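Local structure of ubiquitin conjugating enzyme (Plasmodium yoelii, 2PWQ) at residues G70-A75 and T167-P172. The protein probably acts as a ubiquitin-conjugating (E2) enzyme, carrying ubiquitin as a thioester on its active-site cysteine for transfer to target proteins. Sequence-based numbering, arbitrary orientation.
Sequences GHFTLA and TFATGP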
ATOM      1  N   GLY A  70       7.805  10.422   3.922  1.00 38.72           N
ATOM      2  CA  GLY A  70       8.078   9.198   3.179  1.00 37.40           C
ATOM      3  C   GLY A  70       7.225   9.131   1.929  1.00 37.60           C
ATOM      4  O   GLY A  70       6.085   9.641   1.887  1.00 37.25           O
ATOM      5  N   HIS A  71       7.788   8.499   0.909  1.00 37.57           N
ATOM      6  CA  HIS A  71       7.126   8.246  -0.358  1.00 36.89           C
ATOM      7  C   HIS A  71       7.323   6.760  -0.564  1.00 34.78           C
ATOM      8  O   HIS A  71       8.483   6.281  -0.768  1.00 33.27           O
ATOM      9  CB  HIS A  71       7.820   9.024  -1.478  1.00 38.92           C
ATOM     10  CG  HIS A  71       7.927  10.494  -1.223  1.00 43.32           C
ATOM     11  ND1 HIS A  71       6.923  11.385  -1.564  1.00 50.36           N
ATOM     12  CD2 HIS A  71       8.900  11.228  -0.630  1.00 46.39           C
ATOM     13  CE1 HIS A  71       7.285  12.608  -1.206  1.00 50.83           C
ATOM     14  NE2 HIS A  71       8.480  12.539  -0.639  1.00 52.09           N
ATOM     15  N   PHE A  72       6.233   6.024  -0.452  1.00 31.12           N
ATOM     16  CA  PHE A  72       6.242   4.566  -0.494  1.00 31.23           C
ATOM     17  C   PHE A  72       5.681   3.962  -1.783  1.00 31.00           C
ATOM     18  O   PHE A  72       4.510   4.193  -2.177  1.00 31.40           O
ATOM     19  CB  PHE A  72       5.525   3.968   0.756  1.00 30.15           C
ATOM     20  CG  PHE A  72       6.115   4.441   2.085  1.00 30.68           C
ATOM     21  CD1 PHE A  72       5.640   5.614   2.698  1.00 28.87           C
ATOM     22  CD2 PHE A  72       7.192   3.756   2.683  1.00 27.56           C
ATOM     23  CE1 PHE A  72       6.161   6.068   3.903  1.00 29.05           C
ATOM     24  CE2 PHE A  72       7.743   4.219   3.905  1.00 26.94           C
ATOM     25  CZ  PHE A  72       7.251   5.370   4.496  1.00 30.44           C
ATOM     26  N   THR A  73       6.517   3.162  -2.434  1.00 30.42           N
ATOM     27  CA  THR A  73       6.180   2.476  -3.660  1.00 30.14           C
ATOM     28  C   THR A  73       5.679   1.103  -3.320  1.00 29.32           C
ATOM     29  O   THR A  73       6.275   0.449  -2.450  1.00 27.51           O
ATOM     30  CB  THR A  73       7.442   2.330  -4.527  1.00 31.09           C
ATOM     31  OG1 THR A  73       7.902   3.643  -4.827  1.00 33.14           O
ATOM     32  CG2 THR A  73       7.127   1.612  -5.783  1.00 32.37           C
ATOM     33  N   LEU A  74       4.598   0.677  -3.994  1.00 28.76           N
ATOM     34  CA  LEU A  74       4.027  -0.662  -3.839  1.00 30.73           C
ATOM     35  C   LEU A  74       3.896  -1.337  -5.214  1.00 31.89           C
ATOM     36  O   LEU A  74       3.880  -0.669  -6.235  1.00 32.86           O
ATOM     37  CB  LEU A  74       2.643  -0.623  -3.107  1.00 30.69           C
ATOM     38  CG  LEU A  74       2.518   0.052  -1.723  1.00 31.69           C
ATOM     39  CD1 LEU A  74       2.234   1.586  -1.830  1.00 28.76           C
ATOM     40  CD2 LEU A  74       1.462  -0.623  -0.855  1.00 28.52           C
ATOM     41  N   ALA A  75       3.771  -2.663  -5.218  1.00 33.33           N
ATOM     42  CA  ALA A  75       3.567  -3.456  -6.425  1.00 34.45           C
ATOM     43  C   ALA A  75       2.164  -3.976  -6.366  1.00 35.28           C
ATOM     44  O   ALA A  75       1.813  -4.620  -5.405  1.00 35.91           O
ATOM     45  CB  ALA A  75       4.590  -4.669  -6.482  1.00 35.16           C
ATOM     46  N   THR A 167      15.679   7.033   5.334  1.00 38.65           N
ATOM     47  CA  THR A 167      16.719   6.275   4.614  1.00 38.99           C
ATOM     48  C   THR A 167      16.217   5.642   3.323  1.00 39.42           C
ATOM     49  O   THR A 167      16.831   5.828   2.262  1.00 38.42           O
ATOM     50  CB  THR A 167      17.306   5.177   5.525  1.00 39.07           C
ATOM     51  OG1 THR A 167      17.725   5.792   6.740  1.00 37.92           O
ATOM     52  CG2 THR A 167      18.509   4.466   4.866  1.00 38.49           C
ATOM     53  N   PHE A 168      15.110   4.891   3.426  1.00 38.18           N
ATOM     54  CA  PHE A 168      14.579   4.055   2.336  1.00 38.40           C
ATOM     55  C   PHE A 168      13.424   4.646   1.515  1.00 38.81           C
ATOM     56  O   PHE A 168      13.187   4.212   0.391  1.00 35.90           O
ATOM     57  CB  PHE A 168      14.202   2.653   2.864  1.00 37.36           C
ATOM     58  CG  PHE A 168      15.341   1.948   3.517  1.00 36.67           C
ATOM     59  CD1 PHE A 168      15.316   1.638   4.868  1.00 35.25           C
ATOM     60  CD2 PHE A 168      16.487   1.650   2.777  1.00 37.23           C
ATOM     61  CE1 PHE A 168      16.412   0.990   5.488  1.00 36.39           C
ATOM     62  CE2 PHE A 168      17.571   1.009   3.383  1.00 37.20           C
ATOM     63  CZ  PHE A 168      17.536   0.698   4.732  1.00 38.69           C
ATOM     64  N   ALA A 169      12.766   5.661   2.061  1.00 42.40           N
ATOM     65  CA  ALA A 169      11.490   6.193   1.498  1.00 46.53           C
ATOM     66  C   ALA A 169      11.621   7.675   1.141  1.00 49.79           C
ATOM     67  O   ALA A 169      10.675   8.463   1.222  1.00 49.96           O
ATOM     68  CB  ALA A 169      10.332   5.966   2.469  1.00 45.21           C
ATOM     69  N   THR A 170      12.822   8.033   0.738  1.00 53.74           N
ATOM     70  CA  THR A 170      13.191   9.381   0.347  1.00 58.36           C
ATOM     71  C   THR A 170      12.524   9.807  -0.981  1.00 61.77           C
ATOM     72  O   THR A 170      11.995   8.962  -1.728  1.00 61.97           O
ATOM     73  CB  THR A 170      14.747   9.452   0.280  1.00 58.54           C
ATOM     74  OG1 THR A 170      15.161  10.425  -0.682  1.00 60.04           O
ATOM     75  CG2 THR A 170      15.332   8.075  -0.095  1.00 56.28           C
ATOM     76  N   GLY A 171      12.550  11.116  -1.257  1.00 65.62           N
ATOM     77  CA  GLY A 171      11.924  11.734  -2.446  1.00 69.89           C
ATOM     78  C   GLY A 171      11.997  11.011  -3.799  1.00 72.97           C
ATOM     79  O   GLY A 171      12.848  10.122  -3.999  1.00 73.23           O
ATOM     80  N   PRO A 172      11.117  11.413  -4.755  1.00 75.00           N
ATOM     81  CA  PRO A 172      10.944  10.748  -6.065  1.00 75.82           C
ATOM     82  C   PRO A 172      12.225  10.677  -6.901  1.00 76.21           C
ATOM     83  O   PRO A 172      12.974  11.654  -6.962  1.00 76.61           O
ATOM     84  CB  PRO A 172       9.896  11.629  -6.773  1.00 76.15           C
ATOM     85  CG  PRO A 172       9.916  12.956  -6.038  1.00 75.82           C
ATOM     86  CD  PRO A 172      10.215  12.582  -4.617  1.00 75.54           C
TER
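The ring of Phe72 takes the methyl of Ala169 over one face: CB of Ala169 sits 3.9 Å from the ring centroid, 29° off the normal, in a CH-pi contact. It is displaced toward the CE2 side, where CE2 of Phe72 comes within 3.4 Å of CB of Ala169. The imidazole of His71 has CD of Pro172 over one face and the carbonyl oxygen of Ala169 at its edge, near the ring plane. CD2 of His71 meets CA of Gly171 obliquely at 3.6 Å. With CG of His71 anti to its own carbonyl carbon (chi1 -55°), the ring lies alongside the backbone from Thr170 to Gly171. Between the two rings runs the one hydrogen bond across the two segments, from N of His71 to O of Ala169, 2.9 Å and 153° at the hydrogen. CA of Gly70 gives the same oxygen a CA-H...O contact. Ala169 is where the chain leaves helix 154-168, and Thr93 also touches its methyl. The contact thus ties the chain just beyond that helix to the start of strand 71-77 in the E2 fold's antiparallel sheet: the buried Ala169 combines apolar and polar attachment, whereas Gly171 and Pro172, exposed and poorly ordered, are probably more loosely held.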